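Local coordinates for putative polyphosphate kinase 2 family protein (Arthrobacter aurescens, PDB 3RHF) that probably transfers phosphate between polyphosphate and nucleotides, as a polyphosphate kinase 2 family enzyme with a core of the P-loop NTPase type, at residues 77-82 and 139-144; 184-189 and 243-248; 144-149 and 162-167. One frame throughout, in Å; residues are numbered along the deposited sequence.

Contact 1 (77-82 and 139-144); sequences LLILQA and DRSQYE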
loop_
_atom_site.group_PDB
_atom_site.type_symbol
_atom_site.label_atom_id
_atom_site.label_comp_id
_atom_site.label_asym_id
_atom_site.label_seq_id
_atom_site.Cartn_x
_atom_site.Cartn_y
_atom_site.Cartn_z
ATOM N N LEU A 77 1.052 1.474 15.488
ATOM C CA LEU A 77 1.211 2.796 14.868
ATOM C C LEU A 77 2.706 3.120 14.798
ATOM O O LEU A 77 3.373 3.309 15.837
ATOM C CB LEU A 77 0.464 3.889 15.665
ATOM C CG LEU A 77 0.534 5.351 15.124
ATOM C CD1 LEU A 77 0.019 5.467 13.667
ATOM C CD2 LEU A 77 -0.143 6.415 15.991
ATOM N N LEU A 78 3.200 3.157 13.551
ATOM C CA LEU A 78 4.523 3.568 13.224
ATOM C C LEU A 78 4.498 5.036 12.867
ATOM O O LEU A 78 3.780 5.433 11.926
ATOM C CB LEU A 78 5.015 2.768 12.045
ATOM C CG LEU A 78 6.424 3.041 11.492
ATOM C CD1 LEU A 78 7.533 2.658 12.516
ATOM C CD2 LEU A 78 6.623 2.279 10.198
ATOM N N ILE A 79 5.269 5.834 13.625
ATOM C CA ILE A 79 5.487 7.245 13.355
ATOM C C ILE A 79 6.900 7.481 12.858
ATOM O O ILE A 79 7.874 7.247 13.596
ATOM C CB ILE A 79 5.271 8.183 14.635
ATOM C CG1 ILE A 79 3.842 8.047 15.182
ATOM C CG2 ILE A 79 5.497 9.607 14.268
ATOM C CD1 ILE A 79 3.548 8.746 16.478
ATOM N N LEU A 80 6.991 8.016 11.640
ATOM C CA LEU A 80 8.266 8.474 11.083
ATOM C C LEU A 80 8.417 9.987 11.005
ATOM O O LEU A 80 7.577 10.655 10.429
ATOM C CB LEU A 80 8.469 7.937 9.715
ATOM C CG LEU A 80 8.586 6.438 9.750
ATOM C CD1 LEU A 80 8.212 5.928 8.347
ATOM C CD2 LEU A 80 9.982 6.017 10.171
ATOM N N GLN A 81 9.499 10.506 11.578
ATOM C CA GLN A 81 9.926 11.896 11.334
ATOM C C GLN A 81 11.343 11.897 10.829
ATOM O O GLN A 81 12.166 11.055 11.253
ATOM C CB GLN A 81 9.886 12.697 12.626
ATOM C CG GLN A 81 8.489 12.875 13.238
ATOM C CD GLN A 81 7.709 13.933 12.555
ATOM O OE1 GLN A 81 6.495 13.933 12.595
ATOM N NE2 GLN A 81 8.391 14.836 11.909
ATOM N N ALA A 82 11.630 12.839 9.933
ATOM C CA ALA A 82 12.970 13.056 9.420
ATOM C C ALA A 82 13.027 14.291 8.536
ATOM O O ALA A 82 12.031 14.688 7.993
ATOM C CB ALA A 82 13.449 11.857 8.642
ATOM N N ASP A 139 3.616 8.955 7.986
ATOM C CA ASP A 139 4.682 9.726 7.348
ATOM C C ASP A 139 4.490 11.222 7.685
ATOM O O ASP A 139 3.627 11.899 7.132
ATOM C CB ASP A 139 4.716 9.469 5.835
ATOM C CG ASP A 139 5.835 10.209 5.116
ATOM O OD1 ASP A 139 6.449 11.064 5.751
ATOM O OD2 ASP A 139 6.110 9.945 3.914
ATOM N N ARG A 140 5.362 11.695 8.585
ATOM C CA ARG A 140 5.165 12.891 9.400
ATOM C C ARG A 140 3.970 12.679 10.326
ATOM O O ARG A 140 3.201 11.752 10.121
ATOM C CB ARG A 140 5.005 14.152 8.561
ATOM C CG ARG A 140 6.165 14.437 7.663
ATOM C CD ARG A 140 5.818 15.633 6.813
ATOM N NE ARG A 140 6.905 16.031 5.941
ATOM C CZ ARG A 140 7.135 15.548 4.721
ATOM N NH1 ARG A 140 8.181 16.016 4.046
ATOM N NH2 ARG A 140 6.353 14.609 4.169
ATOM N N SER A 141 3.863 13.510 11.351
ATOM C CA SER A 141 2.952 13.254 12.441
ATOM C C SER A 141 2.558 14.506 13.247
ATOM O O SER A 141 2.651 15.654 12.767
ATOM C CB SER A 141 3.603 12.264 13.375
ATOM O OG SER A 141 4.522 12.948 14.188
ATOM N N GLN A 142 2.074 14.258 14.458
ATOM C CA GLN A 142 1.717 15.322 15.391
ATOM C C GLN A 142 2.939 16.167 15.823
ATOM O O GLN A 142 2.789 17.329 16.213
ATOM C CB GLN A 142 1.016 14.754 16.618
ATOM C CG GLN A 142 1.849 13.797 17.494
ATOM C CD GLN A 142 1.757 12.366 17.053
ATOM O OE1 GLN A 142 1.359 12.089 15.904
ATOM N NE2 GLN A 142 2.128 11.421 17.960
ATOM N N TYR A 143 4.127 15.585 15.708
ATOM C CA TYR A 143 5.353 16.246 16.044
ATOM C C TYR A 143 5.688 17.421 15.139
ATOM O O TYR A 143 6.389 18.345 15.578
ATOM C CB TYR A 143 6.500 15.229 16.098
ATOM C CG TYR A 143 6.336 14.349 17.331
ATOM C CD1 TYR A 143 6.803 14.753 18.555
ATOM C CD2 TYR A 143 5.662 13.139 17.264
ATOM C CE1 TYR A 143 6.636 13.941 19.710
ATOM C CE2 TYR A 143 5.482 12.331 18.389
ATOM C CZ TYR A 143 5.956 12.747 19.616
ATOM O OH TYR A 143 5.781 11.933 20.715
ATOM N N GLU A 144 5.181 17.427 13.912
ATOM C CA GLU A 144 5.440 18.552 13.032
ATOM C C GLU A 144 5.101 19.842 13.753
ATOM O O GLU A 144 5.799 20.879 13.559
ATOM C CB GLU A 144 4.650 18.489 11.730
ATOM C CG GLU A 144 5.107 17.381 10.792
ATOM C CD GLU A 144 6.462 17.648 10.161
ATOM O OE1 GLU A 144 6.541 18.502 9.274
ATOM O OE2 GLU A 144 7.455 16.999 10.518
#

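Contact 2 (184-189 and 243-248); sequences VMLNIS and HVVPAN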
loop_
_atom_site.group_PDB
_atom_site.type_symbol
_atom_site.label_atom_id
_atom_site.label_comp_id
_atom_site.label_asym_id
_atom_site.label_seq_id
_atom_site.Cartn_x
_atom_site.Cartn_y
_atom_site.Cartn_z
ATOM N N VAL A 184 9.953 6.638 15.289
ATOM C CA VAL A 184 11.254 6.547 14.667
ATOM C C VAL A 184 11.649 7.898 14.104
ATOM O O VAL A 184 10.869 8.580 13.398
ATOM C CB VAL A 184 11.258 5.496 13.546
ATOM C CG1 VAL A 184 12.362 5.780 12.579
ATOM C CG2 VAL A 184 11.387 4.103 14.152
HETATM N N MSE A 185 12.866 8.315 14.428
HETATM C CA MSE A 185 13.449 9.488 13.750
HETATM C C MSE A 185 14.626 9.045 12.923
HETATM O O MSE A 185 15.579 8.460 13.427
HETATM C CB MSE A 185 13.847 10.554 14.732
HETATM C CG MSE A 185 14.233 11.885 14.030
HETATM SE SE MSE A 185 16.167 12.273 14.240
HETATM C CE MSE A 185 16.224 14.098 13.399
ATOM N N LEU A 186 14.543 9.299 11.634
ATOM C CA LEU A 186 15.651 8.987 10.738
ATOM C C LEU A 186 16.644 10.142 10.705
ATOM O O LEU A 186 16.317 11.216 10.234
ATOM C CB LEU A 186 15.147 8.736 9.302
ATOM C CG LEU A 186 14.087 7.684 9.127
ATOM C CD1 LEU A 186 13.728 7.708 7.678
ATOM C CD2 LEU A 186 14.613 6.338 9.597
ATOM N N ASN A 187 17.864 9.894 11.154
ATOM C CA ASN A 187 18.840 10.946 11.373
ATOM C C ASN A 187 19.957 10.882 10.292
ATOM O O ASN A 187 20.735 9.913 10.183
ATOM C CB ASN A 187 19.376 10.762 12.787
ATOM C CG ASN A 187 20.328 11.838 13.223
ATOM O OD1 ASN A 187 20.075 13.042 13.079
ATOM N ND2 ASN A 187 21.396 11.415 13.853
ATOM N N ILE A 188 20.010 11.901 9.458
ATOM C CA ILE A 188 21.129 12.030 8.533
ATOM C C ILE A 188 21.904 13.265 8.900
ATOM O O ILE A 188 21.359 14.194 9.522
ATOM C CB ILE A 188 20.703 12.068 7.056
ATOM C CG1 ILE A 188 19.786 13.278 6.763
ATOM C CG2 ILE A 188 20.052 10.709 6.684
ATOM C CD1 ILE A 188 19.330 13.395 5.309
ATOM N N SER A 189 23.182 13.252 8.543
ATOM C CA SER A 189 24.065 14.398 8.759
ATOM C C SER A 189 23.738 15.516 7.783
ATOM O O SER A 189 23.226 15.265 6.686
ATOM C CB SER A 189 25.516 13.988 8.589
ATOM O OG SER A 189 25.783 13.720 7.238
ATOM N N HIS A 243 12.903 6.568 19.030
ATOM C CA HIS A 243 14.082 5.899 18.584
ATOM C C HIS A 243 14.688 6.758 17.508
ATOM O O HIS A 243 13.988 7.249 16.647
ATOM C CB HIS A 243 13.764 4.531 18.008
ATOM C CG HIS A 243 13.017 3.641 18.940
ATOM N ND1 HIS A 243 11.649 3.668 19.040
ATOM C CD2 HIS A 243 13.447 2.696 19.811
ATOM C CE1 HIS A 243 11.271 2.787 19.948
ATOM N NE2 HIS A 243 12.343 2.173 20.418
ATOM N N VAL A 244 15.993 6.928 17.567
ATOM C CA VAL A 244 16.724 7.695 16.581
ATOM C C VAL A 244 17.659 6.706 15.887
ATOM O O VAL A 244 18.508 6.093 16.532
ATOM C CB VAL A 244 17.543 8.817 17.242
ATOM C CG1 VAL A 244 18.561 9.375 16.222
ATOM C CG2 VAL A 244 16.621 9.926 17.830
ATOM N N VAL A 245 17.438 6.558 14.580
ATOM C CA VAL A 245 17.994 5.533 13.750
ATOM C C VAL A 245 18.955 6.206 12.770
ATOM O O VAL A 245 18.527 6.958 11.872
ATOM C CB VAL A 245 16.893 4.851 12.910
ATOM C CG1 VAL A 245 17.505 3.875 12.007
ATOM C CG2 VAL A 245 15.807 4.167 13.787
ATOM N N PRO A 246 20.264 5.954 12.921
ATOM C CA PRO A 246 21.247 6.472 11.987
ATOM C C PRO A 246 20.856 6.070 10.568
ATOM O O PRO A 246 20.596 4.897 10.326
ATOM C CB PRO A 246 22.495 5.760 12.416
ATOM C CG PRO A 246 22.373 5.651 13.828
ATOM C CD PRO A 246 20.918 5.418 14.114
ATOM N N ALA A 247 20.745 7.042 9.665
ATOM C CA ALA A 247 20.123 6.799 8.363
ATOM C C ALA A 247 20.985 7.205 7.169
ATOM O O ALA A 247 20.521 7.130 6.035
ATOM C CB ALA A 247 18.797 7.500 8.284
ATOM N N ASN A 248 22.216 7.643 7.405
ATOM C CA ASN A 248 23.118 7.931 6.278
ATOM C C ASN A 248 23.241 6.714 5.370
ATOM O O ASN A 248 23.367 6.872 4.184
ATOM C CB ASN A 248 24.550 8.378 6.723
ATOM C CG ASN A 248 24.663 9.869 6.948
ATOM O OD1 ASN A 248 23.661 10.554 7.071
ATOM N ND2 ASN A 248 25.884 10.380 6.985
HETATM O O HOH W 1 28.394 12.544 7.018
#

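Contact 3 (144-149 and 162-167); sequences EDVLIH and RRYAAI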
loop_
_atom_site.group_PDB
_atom_site.type_symbol
_atom_site.label_atom_id
_atom_site.label_comp_id
_atom_site.label_asym_id
_atom_site.label_seq_id
_atom_site.Cartn_x
_atom_site.Cartn_y
_atom_site.Cartn_z
ATOM N N GLU A 144 5.181 17.427 13.912
ATOM C CA GLU A 144 5.440 18.552 13.032
ATOM C C GLU A 144 5.101 19.842 13.753
ATOM O O GLU A 144 5.799 20.879 13.559
ATOM C CB GLU A 144 4.650 18.489 11.730
ATOM C CG GLU A 144 5.107 17.381 10.792
ATOM C CD GLU A 144 6.462 17.648 10.161
ATOM O OE1 GLU A 144 6.541 18.502 9.274
ATOM O OE2 GLU A 144 7.455 16.999 10.518
ATOM N N ASP A 145 4.068 19.771 14.616
ATOM C CA ASP A 145 3.581 20.959 15.296
ATOM C C ASP A 145 4.441 21.385 16.472
ATOM O O ASP A 145 4.160 22.401 17.052
ATOM C CB ASP A 145 2.136 20.782 15.704
ATOM C CG ASP A 145 1.229 20.676 14.505
ATOM O OD1 ASP A 145 1.027 21.713 13.830
ATOM O OD2 ASP A 145 0.722 19.565 14.228
ATOM N N VAL A 146 5.472 20.623 16.832
ATOM C CA VAL A 146 6.518 21.143 17.716
ATOM C C VAL A 146 7.924 21.198 17.094
ATOM O O VAL A 146 8.913 21.313 17.827
ATOM C CB VAL A 146 6.601 20.354 19.017
ATOM C CG1 VAL A 146 5.300 20.467 19.729
ATOM C CG2 VAL A 146 7.008 18.901 18.769
ATOM N N LEU A 147 8.011 21.106 15.769
ATOM C CA LEU A 147 9.307 21.161 15.076
ATOM C C LEU A 147 9.352 22.383 14.153
ATOM O O LEU A 147 9.992 23.350 14.454
ATOM C CB LEU A 147 9.595 19.880 14.274
ATOM C CG LEU A 147 9.740 18.625 15.125
ATOM C CD1 LEU A 147 9.554 17.384 14.293
ATOM C CD2 LEU A 147 11.068 18.614 15.890
ATOM N N ILE A 148 8.659 22.321 13.027
ATOM C CA ILE A 148 8.677 23.386 12.082
ATOM C C ILE A 148 8.193 24.648 12.829
ATOM O O ILE A 148 8.835 25.692 12.788
ATOM C CB ILE A 148 7.888 22.991 10.771
ATOM C CG1 ILE A 148 8.209 23.965 9.626
ATOM C CG2 ILE A 148 6.415 22.977 10.961
ATOM C CD1 ILE A 148 7.801 23.439 8.194
ATOM N N HIS A 149 7.116 24.519 13.590
ATOM C CA HIS A 149 6.539 25.659 14.303
ATOM C C HIS A 149 7.537 26.255 15.288
ATOM O O HIS A 149 7.585 27.455 15.483
ATOM C CB HIS A 149 5.273 25.229 15.049
ATOM C CG HIS A 149 4.085 24.987 14.162
ATOM N ND1 HIS A 149 2.879 25.639 14.339
ATOM C CD2 HIS A 149 3.912 24.157 13.108
ATOM C CE1 HIS A 149 2.013 25.222 13.432
ATOM N NE2 HIS A 149 2.618 24.329 12.666
ATOM N N ARG A 162 2.557 23.243 26.115
ATOM C CA ARG A 162 1.274 22.576 26.182
ATOM C C ARG A 162 1.168 21.488 25.106
ATOM O O ARG A 162 0.541 20.451 25.311
ATOM C CB ARG A 162 0.070 23.553 26.119
ATOM C CG ARG A 162 -0.562 23.757 24.703
ATOM C CD ARG A 162 -2.024 24.318 24.705
ATOM N NE ARG A 162 -2.994 23.281 24.316
ATOM C CZ ARG A 162 -3.218 22.853 23.070
ATOM N NH1 ARG A 162 -4.112 21.890 22.881
ATOM N NH2 ARG A 162 -2.562 23.364 22.021
ATOM N N ARG A 163 1.787 21.711 23.965
ATOM C CA ARG A 163 1.735 20.728 22.907
ATOM C C ARG A 163 2.474 19.461 23.253
ATOM O O ARG A 163 2.004 18.367 22.967
ATOM C CB ARG A 163 2.281 21.306 21.661
ATOM C CG ARG A 163 1.310 22.230 21.089
ATOM C CD ARG A 163 1.834 22.702 19.809
ATOM N NE ARG A 163 0.969 23.717 19.269
ATOM C CZ ARG A 163 1.162 24.295 18.097
ATOM N NH1 ARG A 163 2.192 23.945 17.352
ATOM N NH2 ARG A 163 0.307 25.215 17.672
ATOM N N TYR A 164 3.606 19.609 23.910
ATOM C CA TYR A 164 4.344 18.463 24.378
ATOM C C TYR A 164 3.490 17.631 25.327
ATOM O O TYR A 164 3.479 16.386 25.240
ATOM C CB TYR A 164 5.609 18.897 25.117
ATOM C CG TYR A 164 6.646 19.538 24.263
ATOM C CD1 TYR A 164 6.970 19.030 23.000
ATOM C CD2 TYR A 164 7.345 20.628 24.720
ATOM C CE1 TYR A 164 7.970 19.644 22.222
ATOM C CE2 TYR A 164 8.325 21.244 23.970
ATOM C CZ TYR A 164 8.637 20.767 22.741
ATOM O OH TYR A 164 9.610 21.389 22.031
ATOM N N ALA A 165 2.816 18.307 26.251
ATOM C CA ALA A 165 1.999 17.611 27.226
ATOM C C ALA A 165 0.791 16.987 26.528
ATOM O O ALA A 165 0.393 15.893 26.890
ATOM C CB ALA A 165 1.574 18.527 28.402
ATOM N N ALA A 166 0.239 17.644 25.513
ATOM C CA ALA A 166 -0.924 17.069 24.811
ATOM C C ALA A 166 -0.571 15.772 24.041
ATOM O O ALA A 166 -1.312 14.762 24.072
ATOM C CB ALA A 166 -1.540 18.087 23.895
ATOM N N ILE A 167 0.578 15.816 23.365
ATOM C CA ILE A 167 1.117 14.691 22.640
ATOM C C ILE A 167 1.240 13.500 23.598
ATOM O O ILE A 167 0.709 12.437 23.348
ATOM C CB ILE A 167 2.475 15.086 21.969
ATOM C CG1 ILE A 167 2.227 15.978 20.746
ATOM C CG2 ILE A 167 3.227 13.916 21.535
ATOM C CD1 ILE A 167 3.453 16.745 20.246
#

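Contact 1 (77-82 and 139-144)
The hydroxyl OG of Ser141 is gripped twice: it donates to Gln81 OE1 at 2.7 Å and accepts from Tyr143 N at 3.1 Å, closing an ST turn. Serine suits the place because a short hydroxyl can bridge a strand side chain and the turn it sits in; its OG lies between the backbone N and the carbonyl carbon (chi1 80°), from where it reaches both Tyr143 N and Gln81 OE1. The other end of the Gln81 amide is held as well. NE2 lies 2.7 Å from Glu144 OE2, with a nearly straight N-H...O angle of 167°, using the anti lone pair of an almost coplanar carboxylate. A leucine in place of Gln81 would probably leave Ser141 OG without its acceptor and Glu144 OE2 without this donor, and the turn less firmly tied to the strand. Beside these bonds Ile79 adds apolar cover, its CG2 lying 3.4 Å from Ser141 CB while CD1 approaches the edge of the Tyr143 ring. The backbones meet in parallel register at Leu80 and Asp139, and Arg140 N binds Leu80 O at 3.1 Å. The Asp139 side chain is about 5 Å from a bound phosphate ion, probably from the crystallisation liquor, consistent with the place of a Walker B aspartate, while strand 75-82 runs into a probable P-loop carrying Lys88; Arg140 pairs with Asp84 there. Leu80 and Asp139 face Val92 of helix 88-98, whereas Gln142 and Tyr143 lean on helix 157-176, where the Tyr143 hydroxyl bonds Glu171; strand 75-82 itself runs between strands 135-139 and 179-187.

Contact 2 (184-189 and 243-248)
Met185, present as selenomethionine, donates its N to His243 O at 2.7 Å, and its own O accepts from Val245 N at 2.9 Å in a bond straight to 175°. The zigzag goes on: Asn187 N reaches Val245 O at 3.1 Å, and Asn187 O takes Ala247 N at 2.9 Å. Pro246 fits here because its nitrogen, which carries no hydrogen, falls where this pairing asks for no donor. Strands 184-187 and 243-246 are thus parallel neighbours, the second lying at the sheet's border within this chain; the helices between them make a beta-alpha-beta crossover, as expected of the three-layer alpha/beta sandwich. Beta-branched valines suit the extended backbone: Val184 CG1 meets Val245 CG2 at 4.0 Å on the face covered by helix 250-266, and Val244 CG1 meets Asn187 CB at 3.8 Å on the other. Beyond the strands Asn248 takes over where backbone pairing stops. Its OD1 accepts from Ser189 N at 3.1 Å, while ND2 turns to Glu34 and gives a weak bond to a water that also touches Ser189 OG. That hydroxyl, set between its own N and carbonyl carbon (chi1 70°), accepts from Glu192 N as the N-cap of helix 190-202. His243 ND1 donates to Lys183 O, and Ala247 O accepts from Arg196 NH2.

Contact 3 (144-149 and 162-167)
A loop is pinned against a helix here, by one polar bond beside an apolar patch: the turn after strand 135-139, running into the short helix 148-151, lies on the side of helix 157-176. The polar bond comes from Arg163, whose NH1 donates to the backbone O of Asp145; the modelled 2.5 Å is doubtful as an exact length and says nothing of the bond's strength. The oxygen lies in the guanidinium plane and offers a lone pair in its own carbonyl plane, although the N-H...O angle is bent to 137°. Arginine suits the task because its chain runs extended, with chi2 at -176°, carrying the charged end from the helix across to the turn. Its NE forms a salt bridge with Glu159 and its guanidinium a cation-pi contact with Phe121, so the group is likely to be held against rotation. The Asp145 carboxylate stays near, OD1 4.3 Å from Arg163 NH1, too far and too much out of plane to be more than a favourable charge. His149 crosses the arginine at about a right angle, its ring 66° from the guanidinium plane, with His149 ND1 3.5 Å from Arg163 NH1. The apolar half is Val146, a compact branched side chain with three neighbours. Its CB approaches Tyr164 CE1 at 3.6 Å, CG1 lies 3.7 Å from Arg163 CB, and the same methyl is 4.2 Å from Ile167 CD1. Tyr164 also reaches helix 221-235 through Val230 and Lys234, while Ile167 rests on Phe121, Gln142 and Tyr143. The loop and helix 157-176 form part of the crossover from strand 135-139 to strand 179-187, passing strand 75-82 that lies between them; such crossovers are typical of alpha/beta sandwiches.

Overall arrangement
Along the chain the segments come in the order 77-82, 139-144, 144-149, 162-167, 184-189 and 243-248, all within the family's range. Contacts 1 and 2 share the five-stranded parallel sheet, centres 13 Å apart, and meet where strands 75-82 and 179-187 pair, with Ile79 O and Gln81 O probably accepting from Val184 N and Leu186 N. Contact 3, centred 12 Å from contact 1, shares Glu144 with it and carries the loop out to helix 157-176. Contacts 2 and 3 lie 20 Å apart between centres and do not touch, although that helix leads into strand 179-187. Contacts 1 and 3 link the sheet's probable phosphate-binding end to helix 157-176; contact 2 sets border strand 242-246 beside 179-187.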